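PDB 5YL7: pseudoalteromonas arctica PAMC 21717 from Pseudoalteromonas arctica, which is a cold-active serine protease of the subtilase family, hydrolysing peptide bonds, probably through a Ser-His-Asp triad. Local coordinates for residues T31-T42 against A122-L133; P46-I54 against A109-V118. All coordinates share one frame; numbering follows the deposited sequence.

Contact 1: T31-T42 against A122-L133; sequences TGSGVVVAVLDT and AYNAKVVPVRVL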
loop_
_atom_site.group_PDB
_atom_site.type_symbol
_atom_site.label_atom_id
_atom_site.label_comp_id
_atom_site.label_asym_id
_atom_site.label_seq_id
_atom_site.Cartn_x
_atom_site.Cartn_y
_atom_site.Cartn_z
ATOM N N THR A 31 14.170 -2.730 10.078
ATOM C CA THR A 31 13.679 -1.461 9.476
ATOM C C THR A 31 13.435 -1.572 7.953
ATOM O O THR A 31 13.056 -0.567 7.324
ATOM C CB THR A 31 14.644 -0.321 9.754
ATOM O OG1 THR A 31 15.938 -0.691 9.218
ATOM C CG2 THR A 31 14.722 -0.061 11.256
ATOM N N GLY A 32 13.674 -2.717 7.390
ATOM C CA GLY A 32 13.565 -2.904 5.941
ATOM C C GLY A 32 14.761 -2.732 5.143
ATOM O O GLY A 32 14.723 -2.775 3.923
ATOM N N SER A 33 15.934 -2.577 5.811
ATOM C CA SER A 33 17.214 -2.388 5.026
ATOM C C SER A 33 17.432 -3.503 4.031
ATOM O O SER A 33 17.306 -4.670 4.360
ATOM C CB SER A 33 18.379 -2.489 5.979
ATOM O OG SER A 33 18.326 -1.514 6.954
ATOM N N GLY A 34 17.700 -3.123 2.758
ATOM C CA GLY A 34 17.986 -4.068 1.729
ATOM C C GLY A 34 16.750 -4.628 1.005
ATOM O O GLY A 34 16.923 -5.439 0.087
ATOM N N VAL A 35 15.581 -4.237 1.420
ATOM C CA VAL A 35 14.333 -4.781 0.854
ATOM C C VAL A 35 13.700 -3.753 -0.059
ATOM O O VAL A 35 13.821 -2.550 0.133
ATOM C CB VAL A 35 13.393 -5.150 2.045
ATOM C CG1 VAL A 35 12.133 -5.748 1.514
ATOM C CG2 VAL A 35 14.085 -6.097 2.991
ATOM N N VAL A 36 13.040 -4.283 -1.112
ATOM C CA VAL A 36 12.375 -3.473 -2.118
ATOM C C VAL A 36 10.872 -3.762 -2.101
ATOM O O VAL A 36 10.465 -4.933 -2.173
ATOM C CB VAL A 36 12.966 -3.724 -3.515
ATOM C CG1 VAL A 36 12.207 -2.973 -4.591
ATOM C CG2 VAL A 36 14.425 -3.317 -3.539
ATOM N N VAL A 37 10.096 -2.687 -2.007
ATOM C CA VAL A 37 8.637 -2.749 -2.073
ATOM C C VAL A 37 8.162 -2.056 -3.283
ATOM O O VAL A 37 8.419 -0.860 -3.458
ATOM C CB VAL A 37 7.969 -2.170 -0.774
ATOM C CG1 VAL A 37 6.450 -2.298 -0.856
ATOM C CG2 VAL A 37 8.527 -2.803 0.491
ATOM N N ALA A 38 7.409 -2.738 -4.160
ATOM C CA ALA A 38 6.765 -2.088 -5.315
ATOM C C ALA A 38 5.386 -1.613 -4.894
ATOM O O ALA A 38 4.598 -2.399 -4.361
ATOM C CB ALA A 38 6.760 -3.034 -6.493
ATOM N N VAL A 39 5.089 -0.364 -5.163
ATOM C CA VAL A 39 3.787 0.251 -4.845
ATOM C C VAL A 39 3.075 0.474 -6.153
ATOM O O VAL A 39 3.515 1.311 -6.973
ATOM C CB VAL A 39 3.957 1.533 -4.045
ATOM C CG1 VAL A 39 2.676 2.281 -3.954
ATOM C CG2 VAL A 39 4.533 1.230 -2.697
ATOM N N LEU A 40 2.026 -0.316 -6.420
ATOM C CA LEU A 40 1.270 -0.270 -7.678
ATOM C C LEU A 40 0.101 0.630 -7.461
ATOM O O LEU A 40 -0.811 0.254 -6.708
ATOM C CB LEU A 40 0.831 -1.685 -8.083
ATOM C CG LEU A 40 1.851 -2.510 -8.855
ATOM C CD1 LEU A 40 3.110 -2.757 -8.041
ATOM C CD2 LEU A 40 1.241 -3.859 -9.234
ATOM N N ASP A 41 0.107 1.838 -8.017
ATOM C CA ASP A 41 -0.796 2.881 -7.560
ATOM C C ASP A 41 -0.859 3.958 -8.595
ATOM O O ASP A 41 -0.599 3.742 -9.818
ATOM C CB ASP A 41 -0.367 3.316 -6.129
ATOM C CG ASP A 41 -1.473 3.717 -5.295
ATOM O OD1 ASP A 41 -2.150 4.720 -5.601
ATOM O OD2 ASP A 41 -1.708 3.126 -4.226
ATOM N N THR A 42 -1.162 5.195 -8.145
ATOM C CA THR A 42 -1.334 6.331 -9.043
ATOM C C THR A 42 -0.013 6.979 -9.478
ATOM O O THR A 42 -0.051 7.950 -10.233
ATOM C CB THR A 42 -2.278 7.402 -8.426
ATOM O OG1 THR A 42 -1.571 7.992 -7.281
ATOM C CG2 THR A 42 -3.570 6.839 -7.960
ATOM N N ALA A 122 8.587 0.706 6.969
ATOM C CA ALA A 122 9.835 0.048 6.578
ATOM C C ALA A 122 10.754 1.111 6.039
ATOM O O ALA A 122 11.100 1.143 4.867
ATOM C CB ALA A 122 9.611 -1.071 5.597
ATOM N N TYR A 123 11.236 1.996 6.945
ATOM C CA TYR A 123 11.849 3.244 6.553
ATOM C C TYR A 123 13.269 3.098 5.992
ATOM O O TYR A 123 13.759 4.102 5.390
ATOM C CB TYR A 123 11.786 4.274 7.661
ATOM C CG TYR A 123 12.410 3.874 8.960
ATOM C CD1 TYR A 123 13.800 3.912 9.146
ATOM C CD2 TYR A 123 11.672 3.527 10.023
ATOM C CE1 TYR A 123 14.383 3.644 10.385
ATOM C CE2 TYR A 123 12.217 3.221 11.250
ATOM C CZ TYR A 123 13.570 3.331 11.405
ATOM O OH TYR A 123 14.108 3.122 12.691
ATOM N N ASN A 124 13.875 1.936 6.107
ATOM C CA ASN A 124 15.178 1.690 5.397
ATOM C C ASN A 124 15.026 0.801 4.185
ATOM O O ASN A 124 15.992 0.493 3.538
ATOM C CB ASN A 124 16.214 1.145 6.372
ATOM C CG ASN A 124 16.787 2.190 7.278
ATOM O OD1 ASN A 124 16.918 3.343 6.941
ATOM N ND2 ASN A 124 16.983 1.790 8.523
ATOM N N ALA A 125 13.752 0.456 3.814
ATOM C CA ALA A 125 13.486 -0.168 2.529
ATOM C C ALA A 125 13.529 0.891 1.472
ATOM O O ALA A 125 13.590 2.088 1.722
ATOM C CB ALA A 125 12.150 -0.888 2.562
ATOM N N LYS A 126 13.354 0.481 0.217
ATOM C CA LYS A 126 13.176 1.361 -0.900
ATOM C C LYS A 126 11.915 0.994 -1.672
ATOM O O LYS A 126 11.527 -0.232 -1.680
ATOM C CB LYS A 126 14.337 1.293 -1.876
ATOM C CG LYS A 126 15.635 1.662 -1.270
ATOM C CD LYS A 126 15.729 3.130 -1.004
ATOM C CE LYS A 126 17.224 3.626 -1.041
ATOM N NZ LYS A 126 17.934 3.137 0.123
ATOM N N VAL A 127 11.266 1.985 -2.250
ATOM C CA VAL A 127 10.017 1.801 -2.996
ATOM C C VAL A 127 10.267 1.952 -4.484
ATOM O O VAL A 127 10.870 2.949 -4.923
ATOM C CB VAL A 127 8.963 2.757 -2.552
ATOM C CG1 VAL A 127 7.759 2.858 -3.517
ATOM C CG2 VAL A 127 8.463 2.401 -1.174
ATOM N N VAL A 128 9.762 0.971 -5.233
ATOM C CA VAL A 128 9.683 1.086 -6.717
ATOM C C VAL A 128 8.277 1.496 -7.027
ATOM O O VAL A 128 7.306 0.736 -6.784
ATOM C CB VAL A 128 10.032 -0.227 -7.409
ATOM C CG1 VAL A 128 9.737 -0.237 -8.873
ATOM C CG2 VAL A 128 11.477 -0.565 -7.157
ATOM N N PRO A 129 8.043 2.667 -7.558
ATOM C CA PRO A 129 6.740 3.107 -7.934
ATOM C C PRO A 129 6.321 2.546 -9.261
ATOM O O PRO A 129 7.049 2.679 -10.235
ATOM C CB PRO A 129 6.871 4.630 -8.011
ATOM C CG PRO A 129 8.308 4.832 -8.430
ATOM C CD PRO A 129 9.082 3.705 -7.806
ATOM N N VAL A 130 5.209 1.828 -9.308
ATOM C CA VAL A 130 4.665 1.252 -10.536
ATOM C C VAL A 130 3.360 1.889 -10.759
ATOM O O VAL A 130 2.376 1.642 -10.037
ATOM C CB VAL A 130 4.615 -0.283 -10.456
ATOM C CG1 VAL A 130 4.177 -0.854 -11.800
ATOM C CG2 VAL A 130 5.943 -0.847 -10.059
ATOM N N ARG A 131 3.295 2.803 -11.727
ATOM C CA ARG A 131 2.131 3.593 -11.966
ATOM C C ARG A 131 1.148 2.807 -12.823
ATOM O O ARG A 131 1.442 2.527 -13.985
ATOM C CB ARG A 131 2.437 4.991 -12.542
ATOM C CG ARG A 131 1.227 5.778 -12.857
ATOM C CD ARG A 131 1.572 7.245 -13.085
ATOM N NE ARG A 131 0.339 7.970 -13.278
ATOM C CZ ARG A 131 -0.179 8.476 -14.404
ATOM N NH1 ARG A 131 0.489 8.399 -15.528
ATOM N NH2 ARG A 131 -1.365 9.018 -14.396
ATOM N N VAL A 132 -0.001 2.485 -12.264
ATOM C CA VAL A 132 -1.030 1.711 -12.947
ATOM C C VAL A 132 -2.367 2.348 -12.905
ATOM O O VAL A 132 -3.278 1.872 -13.639
ATOM C CB VAL A 132 -1.087 0.274 -12.393
ATOM C CG1 VAL A 132 0.252 -0.480 -12.523
ATOM C CG2 VAL A 132 -1.592 0.236 -10.968
ATOM N N LEU A 133 -2.557 3.409 -12.160
ATOM C CA LEU A 133 -3.849 4.123 -11.991
ATOM C C LEU A 133 -3.691 5.578 -12.394
ATOM O O LEU A 133 -2.721 6.243 -11.998
ATOM C CB LEU A 133 -4.330 4.102 -10.563
ATOM C CG LEU A 133 -4.393 2.743 -9.845
ATOM C CD1 LEU A 133 -4.839 2.938 -8.407
ATOM C CD2 LEU A 133 -5.358 1.810 -10.552
HETATM O O HOH W 1 17.497 -0.472 1.554
HETATM O O HOH W 2 15.788 -1.365 0.883
#

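Contact 2: P46-I54 against A109-V118; sequences PHADLNANI and AAVTNNGEGV. With CA (calcium ion), chain C.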
loop_
_atom_site.group_PDB
_atom_site.type_symbol
_atom_site.label_atom_id
_atom_site.label_comp_id
_atom_site.label_asym_id
_atom_site.label_seq_id
_atom_site.Cartn_x
_atom_site.Cartn_y
_atom_site.Cartn_z
ATOM N N PRO A 46 7.773 13.544 -5.898
ATOM C CA PRO A 46 9.074 13.444 -5.212
ATOM C C PRO A 46 9.131 14.275 -3.936
ATOM O O PRO A 46 9.995 15.162 -3.737
ATOM C CB PRO A 46 10.059 13.935 -6.295
ATOM C CG PRO A 46 9.267 15.015 -6.924
ATOM C CD PRO A 46 7.881 14.422 -7.099
ATOM N N HIS A 47 8.249 13.956 -3.032
ATOM C CA HIS A 47 8.089 14.681 -1.752
ATOM C C HIS A 47 9.430 14.673 -1.053
ATOM O O HIS A 47 10.128 13.644 -0.990
ATOM C CB HIS A 47 6.978 13.964 -0.947
ATOM C CG HIS A 47 6.543 14.691 0.282
ATOM N ND1 HIS A 47 7.375 14.971 1.347
ATOM C CD2 HIS A 47 5.292 15.062 0.611
ATOM C CE1 HIS A 47 6.612 15.538 2.286
ATOM N NE2 HIS A 47 5.346 15.595 1.859
ATOM N N ALA A 48 9.755 15.785 -0.450
ATOM C CA ALA A 48 10.996 15.896 0.321
ATOM C C ALA A 48 11.215 14.878 1.387
ATOM O O ALA A 48 12.325 14.503 1.758
ATOM C CB ALA A 48 11.118 17.290 0.973
ATOM N N ASP A 49 10.059 14.353 1.948
ATOM C CA ASP A 49 10.119 13.341 3.005
ATOM C C ASP A 49 9.956 11.899 2.521
ATOM O O ASP A 49 9.678 11.002 3.262
ATOM C CB ASP A 49 9.122 13.617 4.138
ATOM C CG ASP A 49 9.549 13.172 5.487
ATOM O OD1 ASP A 49 10.780 13.176 5.766
ATOM O OD2 ASP A 49 8.662 12.795 6.326
ATOM N N LEU A 50 10.110 11.748 1.186
ATOM C CA LEU A 50 9.936 10.411 0.535
ATOM C C LEU A 50 11.040 10.119 -0.472
ATOM O O LEU A 50 11.442 8.959 -0.622
ATOM C CB LEU A 50 8.548 10.422 -0.174
ATOM C CG LEU A 50 8.165 9.120 -0.873
ATOM C CD1 LEU A 50 8.141 7.943 0.116
ATOM C CD2 LEU A 50 6.863 9.325 -1.590
ATOM N N ASN A 51 11.428 11.116 -1.286
ATOM C CA ASN A 51 12.163 10.819 -2.524
ATOM C C ASN A 51 13.465 10.090 -2.312
ATOM O O ASN A 51 13.825 9.309 -3.186
ATOM C CB ASN A 51 12.371 12.112 -3.336
ATOM C CG ASN A 51 12.674 11.832 -4.697
ATOM O OD1 ASN A 51 13.832 12.223 -5.180
ATOM N ND2 ASN A 51 11.840 11.204 -5.398
ATOM N N ALA A 52 14.150 10.287 -1.234
ATOM C CA ALA A 52 15.382 9.533 -1.055
ATOM C C ALA A 52 15.221 8.030 -1.033
ATOM O O ALA A 52 16.143 7.254 -1.203
ATOM C CB ALA A 52 16.123 9.933 0.185
ATOM N N ASN A 53 13.947 7.566 -0.685
ATOM C CA ASN A 53 13.644 6.154 -0.654
ATOM C C ASN A 53 12.954 5.684 -1.878
ATOM O O ASN A 53 12.475 4.502 -1.906
ATOM C CB ASN A 53 12.827 5.817 0.604
ATOM C CG ASN A 53 13.629 5.822 1.857
ATOM O OD1 ASN A 53 14.885 5.897 1.778
ATOM N ND2 ASN A 53 12.977 5.782 3.011
ATOM N N ILE A 54 12.869 6.438 -2.944
ATOM C CA ILE A 54 12.254 6.053 -4.231
ATOM C C ILE A 54 13.325 5.564 -5.200
ATOM O O ILE A 54 14.360 6.275 -5.350
ATOM C CB ILE A 54 11.462 7.225 -4.790
ATOM C CG1 ILE A 54 10.288 7.589 -3.938
ATOM C CG2 ILE A 54 11.068 7.015 -6.261
ATOM C CD1 ILE A 54 9.158 6.626 -3.960
ATOM N N ALA A 109 7.490 3.672 3.310
ATOM C CA ALA A 109 8.911 4.027 3.413
ATOM C C ALA A 109 9.163 5.553 3.361
ATOM O O ALA A 109 10.213 5.964 2.861
ATOM C CB ALA A 109 9.707 3.271 2.386
ATOM N N ALA A 110 8.375 6.387 4.026
ATOM C CA ALA A 110 8.774 7.772 4.235
ATOM C C ALA A 110 10.136 7.761 4.925
ATOM O O ALA A 110 10.474 6.944 5.758
ATOM C CB ALA A 110 7.804 8.548 5.071
ATOM N N VAL A 111 10.895 8.820 4.565
ATOM C CA VAL A 111 12.225 9.025 5.150
ATOM C C VAL A 111 12.085 9.351 6.615
ATOM O O VAL A 111 11.319 10.246 6.964
ATOM C CB VAL A 111 12.959 10.100 4.390
ATOM C CG1 VAL A 111 14.354 10.312 5.097
ATOM C CG2 VAL A 111 13.164 9.820 2.907
ATOM N N THR A 112 12.732 8.600 7.460
ATOM C CA THR A 112 12.528 8.599 8.883
ATOM C C THR A 112 13.859 9.027 9.589
ATOM O O THR A 112 14.936 8.783 9.099
ATOM C CB THR A 112 12.027 7.227 9.295
ATOM O OG1 THR A 112 10.765 7.028 8.598
ATOM C CG2 THR A 112 11.751 7.063 10.742
ATOM N N ASN A 113 13.636 9.615 10.770
ATOM C CA ASN A 113 14.793 10.125 11.587
ATOM C C ASN A 113 15.470 11.190 10.900
ATOM O O ASN A 113 16.680 11.421 11.177
ATOM C CB ASN A 113 15.746 9.007 11.957
ATOM C CG ASN A 113 15.286 8.343 13.129
ATOM O OD1 ASN A 113 14.897 9.017 14.111
ATOM N ND2 ASN A 113 15.434 7.021 13.118
ATOM N N ASN A 114 14.811 11.968 10.052
ATOM C CA ASN A 114 15.364 13.136 9.374
ATOM C C ASN A 114 14.858 14.455 9.950
ATOM O O ASN A 114 14.990 15.494 9.336
ATOM C CB ASN A 114 15.201 13.072 7.843
ATOM C CG ASN A 114 13.724 13.137 7.413
ATOM O OD1 ASN A 114 12.815 12.848 8.216
ATOM N ND2 ASN A 114 13.481 13.562 6.199
ATOM N N GLY A 115 14.178 14.401 11.096
ATOM C CA GLY A 115 13.725 15.589 11.719
ATOM C C GLY A 115 12.690 16.375 11.066
ATOM O O GLY A 115 12.404 17.568 11.334
ATOM N N GLU A 116 11.984 15.718 10.079
ATOM C CA GLU A 116 11.071 16.367 9.179
ATOM C C GLU A 116 9.812 15.470 8.992
ATOM O O GLU A 116 10.019 14.270 8.838
ATOM C CB GLU A 116 11.698 16.573 7.786
ATOM C CG GLU A 116 10.869 17.304 6.809
ATOM C CD GLU A 116 11.642 17.590 5.493
ATOM O OE1 GLU A 116 10.960 18.118 4.575
ATOM O OE2 GLU A 116 12.874 17.240 5.408
ATOM N N GLY A 117 8.652 16.030 8.996
ATOM C CA GLY A 117 7.469 15.274 8.505
ATOM C C GLY A 117 7.224 14.059 9.350
ATOM O O GLY A 117 7.172 14.051 10.590
ATOM N N VAL A 118 6.963 12.951 8.638
ATOM C CA VAL A 118 6.499 11.668 9.121
ATOM C C VAL A 118 7.512 10.558 9.146
ATOM O O VAL A 118 8.672 10.783 8.633
ATOM C CB VAL A 118 5.226 11.226 8.282
ATOM C CG1 VAL A 118 4.070 12.181 8.462
ATOM C CG2 VAL A 118 5.598 11.108 6.831
HETATM CA CA CA C . 10.472 12.146 7.955
HETATM O O HOH W 3 14.148 16.214 3.059
#

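Contact 1: T31-T42 against A122-L133
Leu40 and Val130 lie side by side on neighbouring parallel strands and point the same way, with Leu40 CD1 3.8 Å from Val130 CB. On the same face Val36 CG1 meets Val128 CG2 at 3.6 Å, and helix 140-150 covers Ala38, Leu40 and Val128. On the other face, under helix 100-109, the Val39 side chain crosses that of Val127 obliquely, CG2 3.7 Å from Val127 CG1. Backbone bonds join the strands from Val35 to Asp41, whose O takes N-H groups from both Val132 and Leu133. Before the strands, Asn124 ND2 gives a bond in its amide plane to Thr31 OG1 (2.8 Å), while Thr31 CB sits over one face of the Tyr123 ring in a CH-pi contact. At the far end the extended Arg131 chain brings NE to Thr42 O, 3.1 Å away; the oxygen lies in the guanidinium plane, but NE stands above the carbonyl plane. Arg131 NH1 also bonds Asp59, a calcium ligand. A leucine in place of Arg131 would probably leave Thr42 O and the Asp59 carboxylate without these N-H partners. Asp41 OD1 accepts from Thr42 N and bonds His100, geometry consistent with the catalytic triad at the end of the central parallel sheet of the subtilisin fold.

Contact 2: P46-I54 against A109-V118
Two side-chain torsions bring Asp49 and Asn114 together at a calcium ion. Asp49 has an unusual chi1 of -148°, which turns its carboxylate to the loop 109-118. Asn114 sets CG between its backbone N and carbonyl carbon, and its amide comes to lie almost coplanar with that carboxylate, the planes 3° apart. The result is a loop-built calcium site of the subtilase fold. Both carboxylate oxygens of Asp49 hold the metal, OD1 at 2.4 Å from the calcium. The carbonyl oxygens of Val111, Glu116 and Val118 and the amide OD1 of Asn114 join them, and Asp5 from the N-terminal part of the chain completes the site.

The carboxylate is fixed from the protein side too. Asn114 ND2 meets Asp49 OD1 at 2.8 Å, nearly along the C-O axis, so one amide serves the metal with its oxygen and the carboxylate with its nitrogen. Val118 N bonds Asp49 OD2 in a more bent fashion. These bonds and the metal together would restrain the carboxylate from turning. The Asp49 backbone is held as well: its O accepts from Val111 N, and its N donates to His47 ND1 in the ring plane. At Gly117 a side chain would run into Asp49 OD2.

Away from the metal, the Val111 CG2 methyl packs on Ala52 CB at 4.0 Å. Leu50 CD1 reaches the backbone of Ala109 and Ala110. A water donates to both Ala48 O and Glu116 OE2. At the other end of the contact, Asn53 ND2 donates to Ala109 O at 2.8 Å, with an N-H...O angle of 167° and the oxygen in the amide plane.

The centres of the two contacts lie about 13 Å apart, and they touch. Along the chain contact 2 is nested within the loop closed by contact 1: strand 36-41 comes first, then segment 46-54, helix 100-109, the loop segment 109-118 and strand 126-131. Contact 1 is part of the buried central sheet, its centre about 9 Å from the centre of the chain, whereas the centre of contact 2 lies further out, at about 16 Å. Asn53 joins them, as its O probably accepts a bond from Val127 N, and Tyr123 packs on Ala110 and Thr112. Segment 46-54 is thus tied to strand 126-131, and segment 109-118 packs on the turn just before it. Helix 100-109 carries His100 at one end and leads into the calcium loop at the other.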